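Local coordinates for protein phosphoheptose isomerase (Neisseria gonorrhoeae, PDB 5I01) that catalyses the first step of glycero-manno-heptose biosynthesis, the isomerisation of sedoheptulose 7-phosphate, as a zinc-binding homotetramer, at residues 30-35 / 164-169; 34-39 / 185-190; 46-51 / 114-119; 58-63 / 179-184. The protein carries 1 engineered substitution. One frame throughout, in Å; residues are numbered along the deposited sequence.

Contact 1: residues 30-35 / 164-169; sequences EPTVQA and VLLNVP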
loop_
_atom_site.group_PDB
_atom_site.type_symbol
_atom_site.label_atom_id
_atom_site.label_comp_id
_atom_site.label_asym_id
_atom_site.label_seq_id
_atom_site.Cartn_x
_atom_site.Cartn_y
_atom_site.Cartn_z
ATOM N N GLU A 30 -23.793 -21.649 10.063
ATOM C CA GLU A 30 -23.333 -21.933 11.451
ATOM C C GLU A 30 -21.849 -21.557 11.688
ATOM O O GLU A 30 -21.546 -20.898 12.688
ATOM C CB GLU A 30 -23.594 -23.403 11.893
ATOM C CG GLU A 30 -25.056 -23.860 11.909
ATOM C CD GLU A 30 -25.899 -23.273 13.046
ATOM O OE1 GLU A 30 -25.368 -22.512 13.893
ATOM O OE2 GLU A 30 -27.119 -23.578 13.089
ATOM N N PRO A 31 -20.929 -21.959 10.776
ATOM C CA PRO A 31 -19.518 -21.562 10.929
ATOM C C PRO A 31 -19.283 -20.047 10.916
ATOM O O PRO A 31 -18.541 -19.551 11.761
ATOM C CB PRO A 31 -18.835 -22.225 9.725
ATOM C CG PRO A 31 -19.715 -23.362 9.363
ATOM C CD PRO A 31 -21.101 -22.857 9.615
ATOM N N THR A 32 -19.906 -19.330 9.974
ATOM C CA THR A 32 -19.839 -17.854 9.930
ATOM C C THR A 32 -20.250 -17.222 11.274
ATOM O O THR A 32 -19.601 -16.273 11.733
ATOM C CB THR A 32 -20.671 -17.241 8.760
ATOM O OG1 THR A 32 -20.232 -17.792 7.524
ATOM C CG2 THR A 32 -20.504 -15.736 8.669
ATOM N N VAL A 33 -21.294 -17.756 11.908
ATOM C CA VAL A 33 -21.696 -17.284 13.239
ATOM C C VAL A 33 -20.578 -17.573 14.258
ATOM O O VAL A 33 -20.213 -16.691 15.032
ATOM C CB VAL A 33 -23.055 -17.874 13.695
ATOM C CG1 VAL A 33 -23.377 -17.474 15.130
ATOM C CG2 VAL A 33 -24.182 -17.401 12.779
ATOM N N GLN A 34 -20.021 -18.782 14.238
ATOM C CA GLN A 34 -18.912 -19.143 15.141
ATOM C C GLN A 34 -17.706 -18.210 14.972
ATOM O O GLN A 34 -17.073 -17.842 15.963
ATOM C CB GLN A 34 -18.432 -20.586 14.918
ATOM C CG GLN A 34 -19.396 -21.707 15.272
ATOM C CD GLN A 34 -18.827 -23.068 14.872
ATOM O OE1 GLN A 34 -17.711 -23.423 15.273
ATOM N NE2 GLN A 34 -19.578 -23.828 14.061
ATOM N N ALA A 35 -17.385 -17.860 13.721
ATOM C CA ALA A 35 -16.266 -16.960 13.407
ATOM C C ALA A 35 -16.486 -15.542 13.932
ATOM O O ALA A 35 -15.564 -14.918 14.473
ATOM C CB ALA A 35 -16.024 -16.921 11.908
ATOM N N VAL A 164 -11.888 -21.750 13.537
ATOM C CA VAL A 164 -13.114 -21.827 12.727
ATOM C C VAL A 164 -12.752 -21.867 11.243
ATOM O O VAL A 164 -12.062 -20.983 10.749
ATOM C CB VAL A 164 -14.060 -20.631 13.000
ATOM C CG1 VAL A 164 -15.310 -20.707 12.127
ATOM C CG2 VAL A 164 -14.452 -20.585 14.468
ATOM N N LEU A 165 -13.223 -22.896 10.544
ATOM C CA LEU A 165 -12.952 -23.066 9.122
ATOM C C LEU A 165 -14.165 -22.602 8.366
ATOM O O LEU A 165 -15.257 -23.104 8.605
ATOM C CB LEU A 165 -12.676 -24.535 8.777
ATOM C CG LEU A 165 -12.449 -24.876 7.295
ATOM C CD1 LEU A 165 -11.241 -24.149 6.731
ATOM C CD2 LEU A 165 -12.306 -26.376 7.114
ATOM N N LEU A 166 -13.958 -21.651 7.459
ATOM C CA LEU A 166 -14.973 -21.196 6.526
ATOM C C LEU A 166 -14.518 -21.622 5.123
ATOM O O LEU A 166 -13.840 -20.876 4.401
ATOM C CB LEU A 166 -15.183 -19.673 6.641
ATOM C CG LEU A 166 -15.570 -19.107 8.019
ATOM C CD1 LEU A 166 -15.673 -17.593 8.028
ATOM C CD2 LEU A 166 -16.889 -19.678 8.484
ATOM N N ASN A 167 -14.873 -22.843 4.747
ATOM C CA ASN A 167 -14.521 -23.350 3.434
ATOM C C ASN A 167 -15.666 -23.143 2.450
ATOM O O ASN A 167 -16.800 -23.537 2.718
ATOM C CB ASN A 167 -14.137 -24.829 3.485
ATOM C CG ASN A 167 -13.605 -25.316 2.164
ATOM O OD1 ASN A 167 -12.517 -24.923 1.732
ATOM N ND2 ASN A 167 -14.393 -26.120 1.482
ATOM N N VAL A 168 -15.344 -22.521 1.317
ATOM C CA VAL A 168 -16.255 -22.392 0.202
ATOM C C VAL A 168 -16.075 -23.635 -0.671
ATOM O O VAL A 168 -15.014 -23.805 -1.272
ATOM C CB VAL A 168 -15.954 -21.115 -0.614
ATOM C CG1 VAL A 168 -16.871 -21.019 -1.826
ATOM C CG2 VAL A 168 -16.103 -19.881 0.266
ATOM N N PRO A 169 -17.097 -24.518 -0.743
ATOM C CA PRO A 169 -16.910 -25.755 -1.505
ATOM C C PRO A 169 -17.127 -25.513 -3.000
ATOM O O PRO A 169 -18.212 -25.755 -3.532
ATOM C CB PRO A 169 -17.967 -26.678 -0.902
ATOM C CG PRO A 169 -19.092 -25.755 -0.576
ATOM C CD PRO A 169 -18.457 -24.444 -0.177
#

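Contact 2: residues 34-39 / 185-190; sequences QAAELM and HAMCDC. With ZN (zinc ion), chain E.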
loop_
_atom_site.group_PDB
_atom_site.type_symbol
_atom_site.label_atom_id
_atom_site.label_comp_id
_atom_site.label_asym_id
_atom_site.label_seq_id
_atom_site.Cartn_x
_atom_site.Cartn_y
_atom_site.Cartn_z
ATOM N N GLN A 34 -20.021 -18.782 14.238
ATOM C CA GLN A 34 -18.912 -19.143 15.141
ATOM C C GLN A 34 -17.706 -18.210 14.972
ATOM O O GLN A 34 -17.073 -17.842 15.963
ATOM C CB GLN A 34 -18.432 -20.586 14.918
ATOM C CG GLN A 34 -19.396 -21.707 15.272
ATOM C CD GLN A 34 -18.827 -23.068 14.872
ATOM O OE1 GLN A 34 -17.711 -23.423 15.273
ATOM N NE2 GLN A 34 -19.578 -23.828 14.061
ATOM N N ALA A 35 -17.385 -17.860 13.721
ATOM C CA ALA A 35 -16.266 -16.960 13.407
ATOM C C ALA A 35 -16.486 -15.542 13.932
ATOM O O ALA A 35 -15.564 -14.918 14.473
ATOM C CB ALA A 35 -16.024 -16.921 11.908
ATOM N N ALA A 36 -17.709 -15.041 13.765
ATOM C CA ALA A 36 -18.093 -13.736 14.279
ATOM C C ALA A 36 -18.095 -13.698 15.814
ATOM O O ALA A 36 -17.605 -12.733 16.417
ATOM C CB ALA A 36 -19.461 -13.353 13.737
ATOM N N GLU A 37 -18.653 -14.741 16.434
ATOM C CA GLU A 37 -18.659 -14.877 17.900
ATOM C C GLU A 37 -17.240 -14.823 18.452
ATOM O O GLU A 37 -16.974 -14.106 19.415
ATOM C CB GLU A 37 -19.361 -16.181 18.340
ATOM C CG GLU A 37 -20.890 -16.107 18.286
ATOM C CD GLU A 37 -21.612 -17.434 18.556
ATOM O OE1 GLU A 37 -20.984 -18.521 18.492
ATOM O OE2 GLU A 37 -22.840 -17.389 18.826
ATOM N N LEU A 38 -16.335 -15.567 17.817
ATOM C CA LEU A 38 -14.916 -15.560 18.185
ATOM C C LEU A 38 -14.257 -14.173 18.085
ATOM O O LEU A 38 -13.449 -13.811 18.937
ATOM C CB LEU A 38 -14.143 -16.561 17.322
ATOM C CG LEU A 38 -12.640 -16.664 17.587
ATOM C CD1 LEU A 38 -12.361 -16.916 19.063
ATOM C CD2 LEU A 38 -12.036 -17.757 16.722
ATOM N N MET A 39 -14.589 -13.418 17.042
ATOM C CA MET A 39 -14.076 -12.048 16.890
ATOM C C MET A 39 -14.659 -11.071 17.935
ATOM O O MET A 39 -13.949 -10.185 18.402
ATOM C CB MET A 39 -14.303 -11.528 15.457
ATOM C CG MET A 39 -13.370 -12.146 14.422
ATOM S SD MET A 39 -13.493 -11.404 12.777
ATOM C CE MET A 39 -15.110 -11.991 12.319
ATOM N N HIS A 185 -18.557 -9.592 4.920
ATOM C CA HIS A 185 -19.649 -8.637 5.133
ATOM C C HIS A 185 -20.645 -9.114 6.171
ATOM O O HIS A 185 -21.078 -8.334 7.008
ATOM C CB HIS A 185 -20.364 -8.314 3.815
ATOM C CG HIS A 185 -19.614 -7.349 2.956
ATOM N ND1 HIS A 185 -19.750 -7.302 1.586
ATOM C CD2 HIS A 185 -18.707 -6.395 3.277
ATOM C CE1 HIS A 185 -18.971 -6.348 1.103
ATOM N NE2 HIS A 185 -18.326 -5.784 2.110
ATOM N N ALA A 186 -20.999 -10.394 6.100
ATOM C CA ALA A 186 -21.903 -11.015 7.063
ATOM C C ALA A 186 -21.310 -11.042 8.482
ATOM O O ALA A 186 -22.046 -10.863 9.450
ATOM C CB ALA A 186 -22.263 -12.422 6.609
ATOM N N MET A 187 -19.995 -11.260 8.589
ATOM C CA MET A 187 -19.279 -11.229 9.874
ATOM C C MET A 187 -19.235 -9.816 10.481
ATOM O O MET A 187 -19.528 -9.643 11.669
ATOM C CB MET A 187 -17.842 -11.777 9.732
ATOM C CG MET A 187 -17.746 -13.293 9.622
ATOM S SD MET A 187 -16.063 -13.987 9.682
ATOM C CE MET A 187 -15.297 -13.401 8.171
ATOM N N CYS A 188 -18.866 -8.822 9.671
ATOM C CA CYS A 188 -18.857 -7.410 10.107
ATOM C C CYS A 188 -20.219 -6.908 10.573
ATOM O O CYS A 188 -20.294 -6.142 11.524
ATOM C CB CYS A 188 -18.381 -6.480 8.987
ATOM S SG CYS A 188 -16.687 -6.782 8.471
ATOM N N ASP A 189 -21.282 -7.311 9.883
ATOM C CA ASP A 189 -22.635 -6.948 10.289
ATOM C C ASP A 189 -23.053 -7.640 11.596
ATOM O O ASP A 189 -23.765 -7.036 12.400
ATOM C CB ASP A 189 -23.647 -7.227 9.170
ATOM C CG ASP A 189 -25.010 -6.592 9.436
ATOM O OD1 ASP A 189 -25.089 -5.358 9.636
ATOM O OD2 ASP A 189 -26.011 -7.341 9.415
ATOM N N CYS A 190 -22.629 -8.887 11.808
ATOM C CA CYS A 190 -22.897 -9.577 13.079
ATOM C C CYS A 190 -22.202 -8.917 14.271
ATOM O O CYS A 190 -22.748 -8.899 15.376
ATOM C CB CYS A 190 -22.483 -11.046 13.017
ATOM S SG CYS A 190 -23.594 -12.041 12.029
HETATM ZN ZN ZN E . -17.417 -3.765 2.060
#

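Contact 3: residues 46-51 / 114-119; sequences DGKILA and AGDVLV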
loop_
_atom_site.group_PDB
_atom_site.type_symbol
_atom_site.label_atom_id
_atom_site.label_comp_id
_atom_site.label_asym_id
_atom_site.label_seq_id
_atom_site.Cartn_x
_atom_site.Cartn_y
_atom_site.Cartn_z
ATOM N N ASP A 46 -10.226 -6.721 24.820
ATOM C CA ASP A 46 -9.180 -5.794 24.351
ATOM C C ASP A 46 -8.183 -6.358 23.318
ATOM O O ASP A 46 -7.095 -5.816 23.139
ATOM C CB ASP A 46 -8.456 -5.169 25.564
ATOM C CG ASP A 46 -9.162 -3.927 26.080
ATOM O OD1 ASP A 46 -9.177 -2.924 25.333
ATOM O OD2 ASP A 46 -9.694 -3.945 27.218
ATOM N N GLY A 47 -8.579 -7.412 22.608
ATOM C CA GLY A 47 -7.722 -8.051 21.606
ATOM C C GLY A 47 -7.839 -7.363 20.250
ATOM O O GLY A 47 -8.619 -6.399 20.081
ATOM N N LYS A 48 -7.061 -7.863 19.287
ATOM C CA LYS A 48 -7.112 -7.382 17.906
ATOM C C LYS A 48 -7.149 -8.529 16.898
ATOM O O LYS A 48 -6.802 -9.657 17.224
ATOM C CB LYS A 48 -5.952 -6.418 17.617
ATOM C CG LYS A 48 -4.552 -6.980 17.773
ATOM C CD LYS A 48 -3.529 -5.839 17.731
ATOM C CE LYS A 48 -2.104 -6.314 17.928
ATOM N NZ LYS A 48 -1.924 -7.070 19.200
ATOM N N ILE A 49 -7.611 -8.217 15.685
ATOM C CA ILE A 49 -7.666 -9.168 14.580
ATOM C C ILE A 49 -6.623 -8.800 13.524
ATOM O O ILE A 49 -6.608 -7.682 13.035
ATOM C CB ILE A 49 -9.066 -9.214 13.915
ATOM C CG1 ILE A 49 -10.156 -9.496 14.964
ATOM C CG2 ILE A 49 -9.110 -10.278 12.823
ATOM C CD1 ILE A 49 -10.954 -8.284 15.357
ATOM N N LEU A 50 -5.764 -9.760 13.179
ATOM C CA LEU A 50 -4.838 -9.642 12.057
ATOM C C LEU A 50 -5.412 -10.405 10.867
ATOM O O LEU A 50 -5.932 -11.505 11.044
ATOM C CB LEU A 50 -3.478 -10.215 12.437
ATOM C CG LEU A 50 -2.897 -9.733 13.766
ATOM C CD1 LEU A 50 -1.506 -10.331 13.955
ATOM C CD2 LEU A 50 -2.843 -8.213 13.827
ATOM N N ALA A 51 -5.325 -9.822 9.668
ATOM C CA ALA A 51 -5.796 -10.473 8.439
ATOM C C ALA A 51 -4.657 -10.589 7.442
ATOM O O ALA A 51 -3.823 -9.687 7.354
ATOM C CB ALA A 51 -6.944 -9.697 7.832
ATOM N N ALA A 114 -1.446 -13.095 22.861
ATOM C CA ALA A 114 -2.379 -14.149 23.266
ATOM C C ALA A 114 -3.800 -13.605 23.261
ATOM O O ALA A 114 -4.036 -12.475 23.714
ATOM C CB ALA A 114 -2.026 -14.668 24.651
ATOM N N GLY A 115 -4.730 -14.397 22.724
ATOM C CA GLY A 115 -6.137 -13.995 22.600
ATOM C C GLY A 115 -6.532 -13.275 21.311
ATOM O O GLY A 115 -7.727 -13.178 21.034
ATOM N N ASP A 116 -5.561 -12.763 20.536
ATOM C CA ASP A 116 -5.830 -12.109 19.242
ATOM C C ASP A 116 -6.318 -13.132 18.220
ATOM O O ASP A 116 -6.334 -14.336 18.486
ATOM C CB ASP A 116 -4.575 -11.415 18.682
ATOM C CG ASP A 116 -4.178 -10.169 19.452
ATOM O OD1 ASP A 116 -5.029 -9.581 20.153
ATOM O OD2 ASP A 116 -2.997 -9.765 19.332
ATOM N N VAL A 117 -6.726 -12.647 17.054
ATOM C CA VAL A 117 -7.289 -13.499 16.024
ATOM C C VAL A 117 -6.604 -13.241 14.687
ATOM O O VAL A 117 -6.470 -12.099 14.278
ATOM C CB VAL A 117 -8.813 -13.299 15.928
ATOM C CG1 VAL A 117 -9.385 -13.924 14.667
ATOM C CG2 VAL A 117 -9.475 -13.892 17.160
ATOM N N LEU A 118 -6.148 -14.317 14.049
ATOM C CA LEU A 118 -5.647 -14.284 12.701
ATOM C C LEU A 118 -6.735 -14.783 11.775
ATOM O O LEU A 118 -7.256 -15.893 11.958
ATOM C CB LEU A 118 -4.418 -15.174 12.555
ATOM C CG LEU A 118 -3.800 -15.323 11.153
ATOM C CD1 LEU A 118 -3.341 -13.979 10.625
ATOM C CD2 LEU A 118 -2.642 -16.305 11.145
ATOM N N VAL A 119 -7.057 -13.964 10.776
ATOM C CA VAL A 119 -7.918 -14.358 9.681
ATOM C C VAL A 119 -7.024 -14.604 8.494
ATOM O O VAL A 119 -6.541 -13.664 7.890
ATOM C CB VAL A 119 -8.959 -13.275 9.352
ATOM C CG1 VAL A 119 -9.785 -13.665 8.128
ATOM C CG2 VAL A 119 -9.854 -13.025 10.563
HETATM O O HOH W 1 -4.498 -6.797 21.229
#

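Contact 4: residues 58-63 / 179-184; sequences AADAQH and NHILLI. With ZN (zinc ion), chain E.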
loop_
_atom_site.group_PDB
_atom_site.type_symbol
_atom_site.label_atom_id
_atom_site.label_comp_id
_atom_site.label_asym_id
_atom_site.label_seq_id
_atom_site.Cartn_x
_atom_site.Cartn_y
_atom_site.Cartn_z
ATOM N N ALA A 58 -5.530 -10.528 -0.722
ATOM C CA ALA A 58 -4.836 -9.405 -0.083
ATOM C C ALA A 58 -5.752 -8.210 -0.076
ATOM O O ALA A 58 -5.846 -7.516 0.918
ATOM C CB ALA A 58 -3.534 -9.072 -0.805
ATOM N N ALA A 59 -6.421 -7.986 -1.202
ATOM C CA ALA A 59 -7.502 -7.010 -1.310
ATOM C C ALA A 59 -8.611 -7.269 -0.285
ATOM O O ALA A 59 -9.086 -6.338 0.350
ATOM C CB ALA A 59 -8.081 -7.001 -2.723
ATOM N N ASP A 60 -9.008 -8.524 -0.115
ATOM C CA ASP A 60 -10.025 -8.874 0.881
ATOM C C ASP A 60 -9.573 -8.590 2.315
ATOM O O ASP A 60 -10.352 -8.107 3.113
ATOM C CB ASP A 60 -10.455 -10.340 0.733
ATOM C CG ASP A 60 -11.210 -10.604 -0.578
ATOM O OD1 ASP A 60 -11.459 -9.640 -1.343
ATOM O OD2 ASP A 60 -11.550 -11.780 -0.850
ATOM N N ALA A 61 -8.312 -8.862 2.624
ATOM C CA ALA A 61 -7.788 -8.605 3.954
ATOM C C ALA A 61 -7.870 -7.124 4.304
ATOM O O ALA A 61 -8.327 -6.782 5.400
ATOM C CB ALA A 61 -6.351 -9.097 4.077
ATOM N N GLN A 62 -7.449 -6.250 3.385
ATOM C CA GLN A 62 -7.461 -4.806 3.670
ATOM C C GLN A 62 -8.872 -4.208 3.618
ATOM O O GLN A 62 -9.127 -3.216 4.285
ATOM C CB GLN A 62 -6.434 -4.027 2.817
ATOM C CG GLN A 62 -6.754 -3.785 1.349
ATOM C CD GLN A 62 -5.740 -2.851 0.695
ATOM O OE1 GLN A 62 -4.522 -3.091 0.744
ATOM N NE2 GLN A 62 -6.232 -1.778 0.083
ATOM N N HIS A 63 -9.761 -4.813 2.827
ATOM C CA HIS A 63 -11.207 -4.500 2.808
ATOM C C HIS A 63 -11.842 -4.793 4.185
ATOM O O HIS A 63 -12.506 -3.939 4.756
ATOM C CB HIS A 63 -11.897 -5.338 1.715
ATOM C CG HIS A 63 -13.325 -4.971 1.428
ATOM N ND1 HIS A 63 -13.834 -4.998 0.147
ATOM C CD2 HIS A 63 -14.358 -4.620 2.231
ATOM C CE1 HIS A 63 -15.111 -4.667 0.172
ATOM N NE2 HIS A 63 -15.453 -4.428 1.424
ATOM N N ASN A 179 -17.502 -15.370 -2.752
ATOM C CA ASN A 179 -18.103 -15.885 -1.513
ATOM C C ASN A 179 -17.350 -15.375 -0.263
ATOM O O ASN A 179 -17.965 -15.091 0.762
ATOM C CB ASN A 179 -18.164 -17.429 -1.511
ATOM C CG ASN A 179 -19.277 -17.973 -2.380
ATOM O OD1 ASN A 179 -20.248 -18.553 -1.889
ATOM N ND2 ASN A 179 -19.153 -17.775 -3.681
ATOM N N HIS A 180 -16.029 -15.269 -0.344
ATOM C CA HIS A 180 -15.243 -14.754 0.767
ATOM C C HIS A 180 -15.667 -13.343 1.200
ATOM O O HIS A 180 -15.776 -13.067 2.404
ATOM C CB HIS A 180 -13.741 -14.768 0.439
ATOM C CG HIS A 180 -13.096 -16.113 0.561
ATOM N ND1 HIS A 180 -11.808 -16.355 0.132
ATOM C CD2 HIS A 180 -13.547 -17.280 1.074
ATOM C CE1 HIS A 180 -11.496 -17.615 0.373
ATOM N NE2 HIS A 180 -12.538 -18.198 0.938
ATOM N N ILE A 181 -15.902 -12.460 0.232
ATOM C CA ILE A 181 -16.263 -11.079 0.555
ATOM C C ILE A 181 -17.677 -10.994 1.136
ATOM O O ILE A 181 -17.922 -10.185 2.022
ATOM C CB ILE A 181 -16.038 -10.094 -0.632
ATOM C CG1 ILE A 181 -16.018 -8.654 -0.133
ATOM C CG2 ILE A 181 -17.077 -10.242 -1.733
ATOM C CD1 ILE A 181 -14.831 -8.360 0.771
ATOM N N LEU A 182 -18.591 -11.833 0.641
ATOM C CA LEU A 182 -19.901 -11.993 1.256
ATOM C C LEU A 182 -19.743 -12.413 2.723
ATOM O O LEU A 182 -20.338 -11.793 3.606
ATOM C CB LEU A 182 -20.760 -13.016 0.485
ATOM C CG LEU A 182 -22.059 -13.510 1.148
ATOM C CD1 LEU A 182 -22.969 -12.344 1.501
ATOM C CD2 LEU A 182 -22.791 -14.501 0.262
ATOM N N LEU A 183 -18.946 -13.459 2.963
ATOM C CA LEU A 183 -18.690 -13.958 4.320
ATOM C C LEU A 183 -18.161 -12.863 5.254
ATOM O O LEU A 183 -18.646 -12.711 6.369
ATOM C CB LEU A 183 -17.719 -15.153 4.306
ATOM C CG LEU A 183 -18.255 -16.481 3.766
ATOM C CD1 LEU A 183 -17.147 -17.517 3.689
ATOM C CD2 LEU A 183 -19.381 -17.011 4.631
ATOM N N ILE A 184 -17.185 -12.098 4.777
ATOM C CA ILE A 184 -16.642 -10.957 5.520
ATOM C C ILE A 184 -17.723 -9.951 5.892
ATOM O O ILE A 184 -17.781 -9.507 7.034
ATOM C CB ILE A 184 -15.499 -10.274 4.728
ATOM C CG1 ILE A 184 -14.236 -11.137 4.854
ATOM C CG2 ILE A 184 -15.245 -8.842 5.205
ATOM C CD1 ILE A 184 -13.121 -10.784 3.897
HETATM ZN ZN ZN E . -17.417 -3.765 2.060
HETATM O O HOH W 2 -10.156 -14.407 -0.974
#

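Contact 1: residues 30-35 / 164-169
Leu166 reaches from strand 164-168 into the surface of helix 29-44, between Pro31, Thr32 and Ala35. Its CB lies beside Leu183 of helix 173-193. With CG anti to its carbonyl carbon (chi1 -57°), the fork then swings toward the helix and divides the work between two methyls. Leu166 CD1 rests on Ala35 CB at 4.0 Å. The other methyl, Leu166 CD2, goes deeper: it presses on Pro31 CB at 3.4 Å and lies equally close, 3.4 Å, to Thr32 N, while the Thr32 side chain crosses that of Leu166 at about a right angle. The Thr32 hydroxyl is satisfied by Leu28 O, one turn back, so OG1 can lie beside Leu166 CD2 at 4.0 Å. Two residues earlier, Val164 straddles the next turn: CG1 sits 3.5 Å from Pro31 O and 3.9 Å from Ala35 CB, and CG2 meets Gln34 CB at 4.0 Å. A small alanine suits this place, since it must receive methyls from both strand residues.

The N-to-C directions of helix 30-35 and strand 164-168 differ by 137°, where helix 29-44 lies against an end strand of the parallel SIS sheet. No hydrogen bond crosses. Pro31 O accepts from Ala35 N, and Val164 and Leu166 bond through their backbones to strand 143-149, so the segments meet by van der Waals contact of methyls with side chains and backbone, without a directional bond to fix their register.

Contact 2: residues 34-39 / 185-190
Met187 and Met39 meet where helices 29-44 and 173-193 pack side by side on one face of the SIS alpha/beta fold; the axes of segments 34-39 and 185-190 approach to 9.1 Å and cross at -46°. The tight part lies next to the sheet. Met39 CE touches Met187 SD at 3.4 Å and approaches Met187 CB at 3.8 Å, the two side chains crossing at about a right angle. Both chains run out extended and then bend at their last torsion (chi3 -70° in Met39, -67° in Met187), which lets each thioether fold into the cleft between the helices. Ala35 CB closes on Met187 SD at 3.7 Å. Methionine suits such a place, being long, unbranched and soft enough to fit an irregular gap.

One step round the helix the side-chain contacts are wider: Ala36 CB stands 4.5 Å from Met187 CG and 3.9 Å from Cys190 CB. Yet the backbones are closest here, Ala36 CA lying 5.2 Å from Met187 CA, because the alanine is small. Cys190 also packs on Val10 of the second subunit. The exposed Glu37 lies on the outer side of helix 29-44, where it packs on Leu6 of the second subunit.

His185 leaves helix 173-193 for the active site: its NE2 binds the zinc ion at 2.2 Å, and its ND1 is hydrogen-bonded to Glu178 OE2 of the second subunit.

Contact 3: residues 46-51 / 114-119
Lys48 and Asp116 hold each other just before the N-terminal ends of two neighbouring strands. Lys48 places CG in the crowded position between its backbone N and carbonyl carbon (chi1 61°), which carries the chain over the carboxylate with CG 3.6 Å from Asp116 OD2. A final bend (chi4 -56°) brings Lys48 NZ back to Asp116 OD2, a salt bridge of 2.9 Å met on the syn side, 27° out of the carboxylate plane. Asp116 OD1 takes Lys48 N at 2.8 Å, from well above that plane, and a water links OD1 to NZ. Arg113 N also bonds OD2, so each oxygen has more than one partner; Leu111 O takes a further N-H of NZ.

Beyond this pair the chains become parallel strands 49-52 and 117-122 in the interior of the Rossmann-like SIS sheet, bonded alternately: Lys48 O takes Val117 N, Val117 O takes Leu50 N, and Leu50 O takes Val119 N at 2.7 Å. Ile49 CG2, anti to its backbone N, leans across to Val119 CG2 at 3.6 Å and to Val117 CG1 at 4.1 Å. These branched residues, with small Ala51, face helices 29-44 and 56-69. On the other face Leu118 lies against helix 128-139, and its CD1 reaches Leu50 CB at 4.2 Å.

Contact 4: residues 58-63 / 179-184
The His63 ring lies flat beneath the end of Ile181, a CH-pi contact between helices 56-69 and 173-193 on one face of the SIS alpha/beta fold; segments 58-63 and 179-184 run almost parallel (11°). Ile181 CD1 stands 3.7 Å from the centroid of the His63 ring and 14° off its normal. The side chains cross at about a right angle: the isoleucine comes down on the face, while NE2 reaches the metal. With CG anti to the backbone N, chi1 -171° sends the ring out from helix 56-69 toward the zinc. Isoleucine suits this place, walling one face of the imidazole without competing for its nitrogens.

One turn earlier, Asp60 OD1 lies 4.2 Å from Ile181 CD1, and Ile184 CD1 packs 3.9 Å from Asp60 O. Asp60 OD2 comes within 3.9 Å of His180 CB. The Asp60 carboxylate and His180 ring stand nearly perpendicular, joined through a water in the ring plane, 3.0 Å from Asp60 OD2 and 2.8 Å from His180 ND1; His180 NE2 is hydrogen-bonded to Thr148 O.

Glu67 and His185 of the same chain, with Gln177 of the second subunit, complete the metal site, in which His63 NE2 lies 2.2 Å from zinc.

Overall arrangement
All four contacts tie elements of one alpha/beta unit, and two converge on the zinc. Contacts 1 and 2 share Gln34 and Ala35 of helix 29-44; their centres lie 10 Å apart, and Thr32 CG2 touches Met187 CG at 3.8 Å. Contacts 2 and 4 share helix 173-193 and each supply one zinc histidine, His185 and His63, both through NE2. Contact 1 touches contact 4 as well, with Val168 CG2 3.7 Å from His180 CD2. Contact 3, in the sheet, backs contact 4 through Ala51 CB and Ala61 CB at 3.8 Å, yet the Ala51 side chain remains about 13 Å from the zinc. Contacts 1 and 3 do not touch, their nearest atoms being about 6 Å apart.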